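Local atomic coordinates of odorant binding protein (AGAP007287-PA) (Anopheles gambiae, PDB entry 3PM2), a protein that binds hydrophobic odorants such as menthol, decanal and indole and is thought to carry them through the fluid around olfactory dendrites. Residues Ala16-Thr21 against Asp158-Leu163; Pro90-Ile95 against Met143-Glu148; Thr41-Ala46 against Pro122-Glu127; Gly49-Cys54 against Lys111-Ala116; Met31-Lys36 against Glu58-Ser63. All coordinates share one frame; numbering follows the deposited sequence.

Contact 1: residues Ala16-Thr21 against Asp158-Leu163; sequences AECCVT and DDCNKL
C18 and C160 are joined by a disulfide that fastens the loop ahead of helix 27-44 to helix 158-167. From its CB outward, the side chain of C18 meets the second segment step by step. CB lies 3.8 Å from CB of C160 and also packs on the ring of F146 from the neighbouring helix 133-147. With chi1 at -64°, SG stands beside the backbone N and anti to the carbonyl carbon, and there it bonds to SG of C160 at 2.0 Å. The same sulfur of C18 brushes CD1 of L163 at 3.9 Å, so the leucine, one helical turn beyond C160, packs against the bridge. C160 has nearly the same first torsion as C18, and the C-S-S-C torsion of -89° is left-handed and close to the relaxed value. On the loop side, O of E17 accepts a hydrogen bond from OG1 of T155, and C18 is backbone-bonded to T155. The next residue, C19, forms a second disulfide with C149. The bridge appears to be additional to the three classical bridges of odorant-binding proteins, as expected of the C-plus class, and its buried, unstrained S-S bond implies a covalent tie largely screened from solvent.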
# COMPACT_ATOMS: atom_id res chain seq x y z
N ALA A 16 3.24 13.42 3.00
CA ALA A 16 3.21 13.88 4.39
C ALA A 16 2.93 15.39 4.47
O ALA A 16 2.37 15.85 5.45
CB ALA A 16 4.53 13.56 5.07
N GLU A 17 3.26 16.13 3.40
CA GLU A 17 2.99 17.56 3.32
C GLU A 17 1.52 17.88 2.99
O GLU A 17 1.10 19.02 3.11
CB GLU A 17 3.96 18.23 2.35
CG GLU A 17 5.38 18.24 2.88
CD GLU A 17 6.44 18.77 1.94
OE1 GLU A 17 6.08 19.25 0.83
OE2 GLU A 17 7.63 18.72 2.31
N CYS A 18 0.74 16.85 2.59
CA CYS A 18 -0.69 16.95 2.34
C CYS A 18 -1.47 16.49 3.56
O CYS A 18 -2.48 17.10 3.87
CB CYS A 18 -1.08 16.15 1.11
SG CYS A 18 -0.34 16.77 -0.41
N CYS A 19 -1.04 15.38 4.18
CA CYS A 19 -1.68 14.81 5.37
C CYS A 19 -0.70 13.91 6.09
O CYS A 19 -0.04 13.08 5.44
CB CYS A 19 -2.97 14.07 5.03
SG CYS A 19 -3.89 13.49 6.49
N VAL A 20 -0.65 14.00 7.43
CA VAL A 20 0.18 13.11 8.23
C VAL A 20 -0.73 11.92 8.55
O VAL A 20 -1.76 12.07 9.20
CB VAL A 20 0.79 13.80 9.48
CG1 VAL A 20 1.61 12.81 10.29
CG2 VAL A 20 1.64 15.00 9.08
N THR A 21 -0.39 10.74 8.02
CA THR A 21 -1.23 9.54 8.15
C THR A 21 -0.60 8.49 9.07
O THR A 21 0.63 8.46 9.23
CB THR A 21 -1.45 8.90 6.75
OG1 THR A 21 -0.19 8.64 6.18
CG2 THR A 21 -2.27 9.77 5.79
N ASP A 158 -3.46 23.04 -4.87
CA ASP A 158 -3.45 22.37 -6.17
C ASP A 158 -2.63 21.11 -6.22
O ASP A 158 -3.08 20.12 -6.82
CB ASP A 158 -2.96 23.34 -7.28
CG ASP A 158 -3.96 24.41 -7.65
OD1 ASP A 158 -5.13 24.33 -7.20
OD2 ASP A 158 -3.59 25.34 -8.41
N ASP A 159 -1.43 21.13 -5.62
CA ASP A 159 -0.55 19.96 -5.64
C ASP A 159 -1.10 18.79 -4.85
O ASP A 159 -0.98 17.64 -5.29
CB ASP A 159 0.84 20.35 -5.17
CG ASP A 159 1.67 21.08 -6.20
OD1 ASP A 159 1.13 21.38 -7.30
OD2 ASP A 159 2.84 21.35 -5.92
N CYS A 160 -1.73 19.08 -3.70
CA CYS A 160 -2.35 18.04 -2.90
C CYS A 160 -3.65 17.56 -3.53
O CYS A 160 -3.99 16.41 -3.33
CB CYS A 160 -2.55 18.49 -1.45
SG CYS A 160 -0.99 18.70 -0.55
N ASN A 161 -4.35 18.41 -4.32
CA ASN A 161 -5.54 17.97 -5.09
C ASN A 161 -5.05 16.93 -6.12
O ASN A 161 -5.72 15.91 -6.31
CB ASN A 161 -6.25 19.12 -5.82
CG ASN A 161 -7.52 18.66 -6.50
OD1 ASN A 161 -8.35 17.95 -5.94
ND2 ASN A 161 -7.67 18.98 -7.76
N LYS A 162 -3.90 17.20 -6.77
CA LYS A 162 -3.30 16.27 -7.77
C LYS A 162 -2.93 14.93 -7.11
O LYS A 162 -3.20 13.86 -7.68
CB LYS A 162 -2.10 16.90 -8.46
CG LYS A 162 -2.51 18.02 -9.43
CD LYS A 162 -1.29 18.70 -10.03
CE LYS A 162 -1.66 19.99 -10.71
NZ LYS A 162 -0.45 20.76 -11.10
N LEU A 163 -2.34 14.98 -5.92
CA LEU A 163 -2.00 13.78 -5.18
C LEU A 163 -3.27 13.03 -4.72
O LEU A 163 -3.27 11.80 -4.72
CB LEU A 163 -1.04 14.04 -4.02
CG LEU A 163 0.40 14.50 -4.36
CD1 LEU A 163 1.26 14.48 -3.10
CD2 LEU A 163 1.06 13.62 -5.45

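Contact 2: residues Pro90-Ile95 against Met143-Glu148; sequences PEWNKI and MTLFAE
The backbones come nearest at I95 and E148, whose CA atoms are 6.9 Å apart, where the first turn of helix 92-109 meets the C-terminal end of helix 133-147. W92 reaches across with the far edge of its six-membered ring: CH2 lies 3.3 Å from the backbone O of L145 and CZ3 lies 3.4 Å from the same oxygen. This carbonyl oxygen sits at the ring edge, in the indole plane, facing C-H groups rather than the pi cloud. CD2 of the L145 side chain adds an apolar touch to CZ3 of W92 at 4.2 Å. At chi1 -65°, I95 has CG2 anti to its backbone N, and this is the branch that rests on CB of E148 at 3.5 Å, while its CD1 lies 3.6 Å from the backbone O of E148. That same CD1 also lies over the rim of one indole face. E148 touches through CB and CG, the aliphatic part of its chain. C19, P22, L153 and T85 also pack round W92, and A99 and Y81 round L145. The seam is thus mostly apolar, joined by an indole C-H edge facing a carbonyl oxygen, at most weakly favourable electrostatically, without any conventional polar bond.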
# COMPACT_ATOMS: atom_id res chain seq x y z
N PRO A 90 -7.35 12.44 17.49
CA PRO A 90 -8.17 11.28 17.92
C PRO A 90 -9.05 10.66 16.86
O PRO A 90 -9.47 9.51 17.00
CB PRO A 90 -8.98 11.83 19.10
CG PRO A 90 -8.97 13.31 18.93
CD PRO A 90 -7.66 13.64 18.29
N GLU A 91 -9.31 11.41 15.77
CA GLU A 91 -10.08 10.92 14.62
C GLU A 91 -9.44 9.67 13.99
O GLU A 91 -10.15 8.83 13.44
CB GLU A 91 -10.18 11.99 13.54
CG GLU A 91 -11.04 13.18 13.92
CD GLU A 91 -10.40 14.27 14.77
OE1 GLU A 91 -9.27 14.08 15.26
OE2 GLU A 91 -11.08 15.30 15.00
N TRP A 92 -8.11 9.57 14.06
CA TRP A 92 -7.37 8.46 13.45
C TRP A 92 -7.63 7.06 13.99
O TRP A 92 -7.49 6.11 13.22
CB TRP A 92 -5.88 8.78 13.37
CG TRP A 92 -5.56 9.85 12.36
CD1 TRP A 92 -5.09 11.11 12.63
CD2 TRP A 92 -5.64 9.75 10.92
NE1 TRP A 92 -4.87 11.79 11.45
CE2 TRP A 92 -5.23 11.00 10.39
CE3 TRP A 92 -6.09 8.75 10.04
CZ2 TRP A 92 -5.19 11.25 9.02
CZ3 TRP A 92 -6.04 9.00 8.66
CH2 TRP A 92 -5.61 10.25 8.17
N ASN A 93 -8.05 6.92 15.26
CA ASN A 93 -8.35 5.60 15.84
C ASN A 93 -9.40 4.86 15.02
O ASN A 93 -9.11 3.77 14.49
CB ASN A 93 -8.78 5.71 17.31
CG ASN A 93 -8.98 4.37 17.95
OD1 ASN A 93 -10.11 3.86 18.04
ND2 ASN A 93 -7.90 3.75 18.36
N LYS A 94 -10.61 5.46 14.88
CA LYS A 94 -11.73 4.89 14.12
C LYS A 94 -11.44 4.80 12.64
O LYS A 94 -11.82 3.80 12.03
CB LYS A 94 -13.04 5.68 14.34
CG LYS A 94 -14.30 4.84 14.12
CD LYS A 94 -14.63 3.97 15.34
CE LYS A 94 -14.77 2.52 14.97
NZ LYS A 94 -14.55 1.63 16.14
N ILE A 95 -10.81 5.83 12.05
CA ILE A 95 -10.49 5.84 10.63
C ILE A 95 -9.59 4.63 10.33
O ILE A 95 -9.87 3.89 9.40
CB ILE A 95 -9.82 7.17 10.19
CG1 ILE A 95 -10.81 8.36 10.33
CG2 ILE A 95 -9.28 7.04 8.77
CD1 ILE A 95 -10.17 9.76 9.98
N MET A 143 -3.94 4.14 0.57
CA MET A 143 -4.90 4.94 -0.20
C MET A 143 -6.09 5.36 0.65
O MET A 143 -6.51 6.51 0.57
CB MET A 143 -5.38 4.18 -1.46
CG MET A 143 -4.24 3.94 -2.45
SD MET A 143 -4.78 3.02 -3.94
CE MET A 143 -5.15 1.53 -3.30
N THR A 144 -6.62 4.42 1.44
CA THR A 144 -7.79 4.70 2.30
C THR A 144 -7.46 5.73 3.39
O THR A 144 -8.26 6.64 3.60
CB THR A 144 -8.34 3.39 2.91
OG1 THR A 144 -8.64 2.46 1.85
CG2 THR A 144 -9.58 3.64 3.78
N LEU A 145 -6.32 5.56 4.10
CA LEU A 145 -5.93 6.52 5.16
C LEU A 145 -5.81 7.94 4.63
O LEU A 145 -6.33 8.87 5.25
CB LEU A 145 -4.62 6.11 5.87
CG LEU A 145 -4.70 4.78 6.65
CD1 LEU A 145 -3.27 4.26 7.00
CD2 LEU A 145 -5.71 4.87 7.84
N PHE A 146 -5.16 8.11 3.48
CA PHE A 146 -4.97 9.41 2.84
C PHE A 146 -6.31 10.05 2.44
O PHE A 146 -6.50 11.24 2.69
CB PHE A 146 -4.03 9.26 1.62
CG PHE A 146 -3.54 10.57 1.03
CD1 PHE A 146 -2.55 11.31 1.67
CD2 PHE A 146 -4.02 11.02 -0.19
CE1 PHE A 146 -2.03 12.47 1.08
CE2 PHE A 146 -3.54 12.21 -0.76
CZ PHE A 146 -2.55 12.93 -0.12
N ALA A 147 -7.23 9.26 1.83
CA ALA A 147 -8.56 9.71 1.39
C ALA A 147 -9.49 10.09 2.56
O ALA A 147 -10.35 10.96 2.41
CB ALA A 147 -9.22 8.62 0.56
N GLU A 148 -9.31 9.46 3.72
CA GLU A 148 -10.14 9.70 4.90
C GLU A 148 -9.63 10.86 5.76
O GLU A 148 -10.28 11.23 6.75
CB GLU A 148 -10.24 8.42 5.75
CG GLU A 148 -11.02 7.29 5.11
CD GLU A 148 -12.50 7.52 4.92
OE1 GLU A 148 -13.03 8.53 5.42
OE2 GLU A 148 -13.12 6.68 4.23

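Contact 3: residues Thr41-Ala46 against Pro122-Glu127; sequences TKRQMA and PAFEGE
R43 lays its guanidinium flat on the ring of F124, the two planes 14° apart and their centres separated by 3.8 Å. The approach is over the ring face, a cation-pi stack in which NH1 of R43 comes to 3.3 Å from CD1 of F124. A bend at chi3 (72°) lays the guanidinium over the ring, and CD of R43 adds a CH-pi contact over the same face, 4.0 Å from the F124 centroid. The opposite face of F124 receives CB of E127, 3.5 Å above its centre, so the ring is sandwiched. F124 holds CG between its backbone N and carbonyl carbon, which projects the ring at the helix. Beside the stack, NE2 of Q44 donates to OE2 of E127 at 2.9 Å, nearly straight at 172°. The acceptor lies in the amide plane and offers its anti lone pair, although the carboxylate itself is turned steeply from that amide. OE1 of E127 is gripped by N of A123 at 2.7 Å and by a salt bridge to R52, so both carboxylate oxygens are engaged. F124 to E127 form a type II beta turn, with G126 at positive phi and N of E127 bonded to O of F124, docked on the C-terminal end of helix 27-44.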
# COMPACT_ATOMS: atom_id res chain seq x y z
N THR A 41 8.88 -3.84 -9.60
CA THR A 41 7.48 -3.44 -9.38
C THR A 41 6.95 -2.63 -10.58
O THR A 41 5.84 -2.89 -11.08
CB THR A 41 7.29 -2.81 -8.00
OG1 THR A 41 7.71 -3.78 -7.03
CG2 THR A 41 5.83 -2.43 -7.72
N LYS A 42 7.76 -1.69 -11.06
CA LYS A 42 7.41 -0.85 -12.23
C LYS A 42 7.27 -1.72 -13.46
O LYS A 42 6.33 -1.53 -14.23
CB LYS A 42 8.43 0.27 -12.42
CG LYS A 42 8.29 1.34 -11.34
CD LYS A 42 9.21 2.50 -11.55
CE LYS A 42 8.67 3.72 -10.86
NZ LYS A 42 9.64 4.85 -10.92
N ARG A 43 8.16 -2.72 -13.64
CA ARG A 43 8.06 -3.64 -14.78
C ARG A 43 6.73 -4.39 -14.72
O ARG A 43 6.06 -4.57 -15.74
CB ARG A 43 9.22 -4.64 -14.80
CG ARG A 43 10.51 -4.04 -15.34
CD ARG A 43 11.47 -5.10 -15.84
NE ARG A 43 11.05 -5.71 -17.11
CZ ARG A 43 11.82 -6.49 -17.85
NH1 ARG A 43 13.07 -6.76 -17.46
NH2 ARG A 43 11.37 -6.99 -18.98
N GLN A 44 6.35 -4.85 -13.52
CA GLN A 44 5.09 -5.60 -13.32
C GLN A 44 3.84 -4.75 -13.58
O GLN A 44 2.80 -5.31 -13.90
CB GLN A 44 5.04 -6.26 -11.95
CG GLN A 44 6.11 -7.35 -11.74
CD GLN A 44 6.08 -7.83 -10.32
OE1 GLN A 44 5.87 -7.04 -9.38
NE2 GLN A 44 6.24 -9.13 -10.13
N MET A 45 3.93 -3.41 -13.50
CA MET A 45 2.78 -2.55 -13.85
C MET A 45 2.48 -2.58 -15.35
O MET A 45 1.41 -2.13 -15.75
CB MET A 45 3.08 -1.09 -13.53
CG MET A 45 3.00 -0.77 -12.11
SD MET A 45 3.49 0.96 -12.01
CE MET A 45 4.32 0.85 -10.48
N ALA A 46 3.45 -3.01 -16.18
CA ALA A 46 3.33 -3.04 -17.64
C ALA A 46 3.12 -4.47 -18.14
O ALA A 46 3.54 -4.82 -19.25
CB ALA A 46 4.60 -2.44 -18.26
N PRO A 122 7.82 -16.56 -13.34
CA PRO A 122 8.54 -15.37 -13.84
C PRO A 122 8.37 -15.14 -15.34
O PRO A 122 8.57 -16.07 -16.12
CB PRO A 122 9.99 -15.66 -13.44
CG PRO A 122 9.88 -16.53 -12.25
CD PRO A 122 8.72 -17.43 -12.55
N ALA A 123 7.90 -13.95 -15.75
CA ALA A 123 7.66 -13.66 -17.18
C ALA A 123 8.76 -12.83 -17.84
O ALA A 123 8.70 -12.58 -19.04
CB ALA A 123 6.29 -13.04 -17.39
N PHE A 124 9.74 -12.41 -17.05
CA PHE A 124 10.97 -11.84 -17.59
C PHE A 124 12.16 -12.16 -16.69
O PHE A 124 12.00 -12.68 -15.59
CB PHE A 124 10.83 -10.33 -17.77
CG PHE A 124 10.66 -9.58 -16.47
CD1 PHE A 124 11.76 -9.27 -15.70
CD2 PHE A 124 9.41 -9.20 -16.04
CE1 PHE A 124 11.62 -8.58 -14.51
CE2 PHE A 124 9.25 -8.51 -14.85
CZ PHE A 124 10.36 -8.20 -14.08
N GLU A 125 13.36 -11.84 -17.18
CA GLU A 125 14.58 -12.34 -16.57
C GLU A 125 14.81 -11.73 -15.19
O GLU A 125 14.91 -10.51 -15.05
CB GLU A 125 15.79 -12.06 -17.47
CG GLU A 125 16.19 -13.23 -18.35
CD GLU A 125 16.21 -14.55 -17.59
OE1 GLU A 125 15.40 -15.43 -17.93
OE2 GLU A 125 17.03 -14.69 -16.67
N GLY A 126 14.88 -12.58 -14.17
CA GLY A 126 15.12 -12.12 -12.81
C GLY A 126 13.89 -11.63 -12.07
O GLY A 126 14.02 -10.99 -11.02
N GLU A 127 12.70 -11.88 -12.61
CA GLU A 127 11.47 -11.46 -11.92
C GLU A 127 11.26 -12.37 -10.72
O GLU A 127 11.18 -13.59 -10.88
CB GLU A 127 10.25 -11.57 -12.83
CG GLU A 127 8.98 -11.08 -12.14
CD GLU A 127 7.70 -11.27 -12.91
OE1 GLU A 127 7.71 -12.03 -13.90
OE2 GLU A 127 6.68 -10.66 -12.53

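Contact 4: residues Gly49-Cys54 against Lys111-Ala116; sequences GIPRGC and KDEIEA
The carboxylate of E113 turns one face to the ring of P51. CD of P51 sits almost squarely above the carboxylate carbon, CD of E113, at 3.7 Å, and CG of P51 lies 3.6 Å from OE1 of E113, on the same side of the carboxylate plane. The proline for its part presents mainly its CG-CD edge, and the two side chains cross at about a right angle. E113 gets there by stretching out: CG is anti to its backbone N (chi1 180°) and the chain stays extended beyond CG, which carries the carboxylate out from the helix to the proline. I50 fills the next position along helix 111-118. Its CG2 rests 3.7 Å from the backbone O of E113, and its CD1 meets CB of A116, one turn further on, at 4.0 Å. The crossing element, I50 to G53, is an extended run with polyproline-like backbone angles that links helix 27-44 to helix 55-63 in this mainly helical odorant-binding fold; C54 then takes the N-cap position of helix 55-63. A water joins the two backbones, donating one hydrogen to O of P51 at 2.8 Å and the other to O of E113 at 2.9 Å. Of the loop residues, R52 leaves in another direction and packs on M47 and I129. On helix 111-118, I114 faces away from the loop and packs on I133 and T136 of helix 133-147.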
# COMPACT_ATOMS: atom_id res chain seq x y z
N GLY A 49 -2.86 -9.41 -17.68
CA GLY A 49 -3.33 -10.60 -16.98
C GLY A 49 -3.52 -10.41 -15.49
O GLY A 49 -3.82 -9.32 -15.01
N ILE A 50 -3.42 -11.51 -14.76
CA ILE A 50 -3.64 -11.50 -13.31
C ILE A 50 -2.65 -10.54 -12.63
O ILE A 50 -1.45 -10.61 -12.98
CB ILE A 50 -3.49 -12.95 -12.80
CG1 ILE A 50 -4.58 -13.85 -13.43
CG2 ILE A 50 -3.52 -13.03 -11.25
CD1 ILE A 50 -4.24 -15.30 -13.41
N PRO A 51 -3.12 -9.63 -11.72
CA PRO A 51 -2.20 -8.71 -11.03
C PRO A 51 -1.04 -9.47 -10.37
O PRO A 51 -1.24 -10.55 -9.83
CB PRO A 51 -3.09 -8.02 -9.99
CG PRO A 51 -4.46 -8.01 -10.65
CD PRO A 51 -4.51 -9.40 -11.27
N ARG A 52 0.19 -8.96 -10.53
CA ARG A 52 1.37 -9.64 -10.00
C ARG A 52 1.64 -9.06 -8.63
O ARG A 52 1.55 -7.84 -8.46
CB ARG A 52 2.59 -9.45 -10.96
CG ARG A 52 2.28 -9.77 -12.42
CD ARG A 52 3.46 -10.35 -13.18
NE ARG A 52 2.94 -11.31 -14.14
CZ ARG A 52 3.49 -12.46 -14.48
NH1 ARG A 52 4.69 -12.81 -14.01
NH2 ARG A 52 2.88 -13.25 -15.35
N GLY A 53 1.98 -9.92 -7.65
CA GLY A 53 2.24 -9.52 -6.27
C GLY A 53 3.35 -8.49 -6.15
O GLY A 53 4.37 -8.58 -6.83
N CYS A 54 3.13 -7.49 -5.29
CA CYS A 54 4.09 -6.42 -5.13
C CYS A 54 5.17 -6.83 -4.10
O CYS A 54 4.85 -7.04 -2.91
CB CYS A 54 3.38 -5.14 -4.71
SG CYS A 54 4.51 -3.81 -4.28
N LYS A 111 -9.87 -13.28 -3.09
CA LYS A 111 -9.07 -14.44 -2.69
C LYS A 111 -8.61 -15.26 -3.91
O LYS A 111 -7.45 -15.59 -3.99
CB LYS A 111 -9.90 -15.36 -1.78
CG LYS A 111 -9.46 -15.39 -0.34
CD LYS A 111 -10.30 -16.36 0.49
CE LYS A 111 -9.86 -16.41 1.94
NZ LYS A 111 -8.56 -17.12 2.12
N ASP A 112 -9.51 -15.60 -4.84
CA ASP A 112 -9.12 -16.43 -5.99
C ASP A 112 -8.06 -15.79 -6.89
O ASP A 112 -7.07 -16.46 -7.25
CB ASP A 112 -10.34 -16.93 -6.75
CG ASP A 112 -11.16 -17.92 -5.92
OD1 ASP A 112 -10.57 -18.60 -5.03
OD2 ASP A 112 -12.38 -18.03 -6.15
N GLU A 113 -8.22 -14.50 -7.18
CA GLU A 113 -7.27 -13.73 -7.98
C GLU A 113 -5.92 -13.62 -7.25
O GLU A 113 -4.87 -13.83 -7.86
CB GLU A 113 -7.85 -12.35 -8.24
CG GLU A 113 -6.94 -11.46 -9.07
CD GLU A 113 -7.54 -10.09 -9.23
OE1 GLU A 113 -7.15 -9.16 -8.49
OE2 GLU A 113 -8.47 -9.96 -10.07
N ILE A 114 -5.97 -13.34 -5.93
CA ILE A 114 -4.74 -13.27 -5.11
C ILE A 114 -4.01 -14.63 -5.15
O ILE A 114 -2.82 -14.67 -5.39
CB ILE A 114 -5.09 -12.82 -3.67
CG1 ILE A 114 -5.50 -11.32 -3.65
CG2 ILE A 114 -3.90 -13.08 -2.70
CD1 ILE A 114 -6.09 -10.78 -2.29
N GLU A 115 -4.74 -15.73 -4.91
CA GLU A 115 -4.18 -17.07 -4.95
C GLU A 115 -3.58 -17.46 -6.30
O GLU A 115 -2.51 -18.08 -6.34
CB GLU A 115 -5.17 -18.10 -4.43
CG GLU A 115 -5.33 -18.03 -2.92
CD GLU A 115 -4.05 -17.84 -2.11
OE1 GLU A 115 -3.13 -18.69 -2.22
OE2 GLU A 115 -3.96 -16.82 -1.40
N ALA A 116 -4.20 -17.03 -7.40
CA ALA A 116 -3.69 -17.28 -8.74
C ALA A 116 -2.43 -16.47 -8.99
O ALA A 116 -1.46 -17.00 -9.55
CB ALA A 116 -4.75 -16.94 -9.76
O HOH W 1 -3.26 -11.47 -8.09

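Contact 5: residues Met31-Lys36 against Glu58-Ser63; sequences MTCHSK and ECVMNS
C33 and C59 meet through different first torsions: SG of C33 is anti to its carbonyl carbon (chi1 -69°), whereas SG of C59 is anti to its backbone N (chi1 176°). The pair closes a disulfide between helix 27-44 and helix 55-63, probably the counterpart of the bridge between the first and third cysteines that classical members of the PBP/GOBP family share. The sulfurs are bonded at 2.1 Å with a left-handed C-S-S-C torsion of -70°. This torsion is tighter than a right angle, and it brings CB of C33 to 3.5 Å from CB of C59. The CA atoms of C33 and C59 are 5.6 Å apart. V60 packs against the bridge: its CG2 lies 3.9 Å from CB of C33 and 4.1 Å from SG of C33. The same sulfur also comes to 3.4 Å from the backbone N of V60, a packing contact. Beyond the bridge, V60 continues into the interior against L24, F30 and L138, and C59 packs on W37 of helix 27-44. A second disulfide, C55 to C130, starts one turn earlier on helix 55-63, so two bridges hold this short helix to different parts of the chain. On helix 27-44, ND1 of H34 is hydrogen-bonded to the C-terminal carboxylate of L173. Near the end of helix 55-63, OG of S63 turns back to donate to the backbone O of V60 at 2.8 Å.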
# COMPACT_ATOMS: atom_id res chain seq x y z
N MET A 31 11.90 2.67 2.81
CA MET A 31 12.81 3.07 1.73
C MET A 31 13.74 1.96 1.30
O MET A 31 14.00 1.82 0.11
CB MET A 31 13.54 4.38 2.05
CG MET A 31 12.68 5.61 1.78
SD MET A 31 11.96 5.73 0.10
CE MET A 31 13.45 5.71 -0.93
N THR A 32 14.21 1.14 2.27
CA THR A 32 15.05 -0.04 2.01
C THR A 32 14.28 -0.99 1.07
O THR A 32 14.85 -1.48 0.09
CB THR A 32 15.39 -0.71 3.35
OG1 THR A 32 16.10 0.22 4.16
CG2 THR A 32 16.22 -1.98 3.18
N CYS A 33 13.01 -1.27 1.39
CA CYS A 33 12.16 -2.15 0.58
C CYS A 33 11.86 -1.57 -0.79
O CYS A 33 11.89 -2.31 -1.79
CB CYS A 33 10.89 -2.48 1.34
SG CYS A 33 11.19 -3.55 2.77
N HIS A 34 11.58 -0.27 -0.83
CA HIS A 34 11.33 0.45 -2.08
C HIS A 34 12.56 0.35 -2.99
O HIS A 34 12.43 -0.05 -4.15
CB HIS A 34 10.99 1.94 -1.79
CG HIS A 34 10.93 2.78 -3.03
ND1 HIS A 34 9.74 3.00 -3.70
CD2 HIS A 34 11.93 3.40 -3.71
CE1 HIS A 34 10.05 3.73 -4.76
NE2 HIS A 34 11.35 3.99 -4.80
N SER A 35 13.75 0.72 -2.49
CA SER A 35 14.98 0.66 -3.29
C SER A 35 15.23 -0.76 -3.88
O SER A 35 15.56 -0.92 -5.06
CB SER A 35 16.17 1.13 -2.45
OG SER A 35 17.39 1.10 -3.18
N LYS A 36 15.03 -1.80 -3.05
CA LYS A 36 15.27 -3.19 -3.45
C LYS A 36 14.36 -3.67 -4.58
O LYS A 36 14.85 -4.36 -5.49
CB LYS A 36 15.08 -4.10 -2.23
CG LYS A 36 15.65 -5.49 -2.41
CD LYS A 36 15.46 -6.30 -1.15
CE LYS A 36 16.00 -7.70 -1.28
NZ LYS A 36 15.42 -8.59 -0.24
N GLU A 58 5.64 -7.02 0.21
CA GLU A 58 6.02 -8.24 0.92
C GLU A 58 7.26 -7.99 1.80
O GLU A 58 7.32 -8.46 2.93
CB GLU A 58 6.22 -9.41 -0.04
CG GLU A 58 6.55 -10.71 0.68
CD GLU A 58 6.40 -11.94 -0.20
OE1 GLU A 58 5.29 -12.16 -0.72
OE2 GLU A 58 7.39 -12.69 -0.35
N CYS A 59 8.22 -7.21 1.28
CA CYS A 59 9.44 -6.81 1.99
C CYS A 59 9.08 -6.06 3.29
O CYS A 59 9.62 -6.37 4.36
CB CYS A 59 10.33 -5.97 1.07
SG CYS A 59 11.83 -5.31 1.86
N VAL A 60 8.13 -5.08 3.19
CA VAL A 60 7.64 -4.28 4.31
C VAL A 60 7.00 -5.22 5.34
O VAL A 60 7.26 -5.10 6.53
CB VAL A 60 6.66 -3.18 3.86
CG1 VAL A 60 5.94 -2.56 5.05
CG2 VAL A 60 7.37 -2.08 3.05
N MET A 61 6.17 -6.13 4.87
CA MET A 61 5.46 -7.07 5.77
C MET A 61 6.43 -8.02 6.45
O MET A 61 6.30 -8.24 7.65
CB MET A 61 4.34 -7.80 5.02
CG MET A 61 3.22 -6.87 4.56
SD MET A 61 2.29 -6.17 5.92
CE MET A 61 0.83 -5.56 5.05
N ASN A 62 7.46 -8.46 5.72
CA ASN A 62 8.52 -9.31 6.30
C ASN A 62 9.35 -8.51 7.32
O ASN A 62 9.76 -9.08 8.34
CB ASN A 62 9.42 -9.93 5.21
CG ASN A 62 8.82 -11.16 4.54
OD1 ASN A 62 8.08 -11.95 5.14
ND2 ASN A 62 9.21 -11.41 3.29
N SER A 63 9.56 -7.19 7.08
CA SER A 63 10.35 -6.39 8.03
C SER A 63 9.67 -6.28 9.40
O SER A 63 10.35 -6.06 10.39
CB SER A 63 10.66 -5.00 7.47
OG SER A 63 9.59 -4.09 7.65

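From the N terminus, contact 1 opens first and closes last: its disulfide joins the loop ahead of helix 27-44 to helix 158-167, and every other contact nests inside. Helix 27-44 opens contacts 5 and 3 in turn; contact 5 closes early, on helix 55-63, and crosses both contact 3 and contact 4. Contact 4, nested in contact 3, brings the loop after helix 27-44 to helix 111-118; the two touch through the salt bridge of R52 with E127. Contact 2 opens on helix 92-109, after contact 5 has closed, crosses contacts 3 and 4, and ends on helix 133-147. It touches contact 1 through W92 and F146.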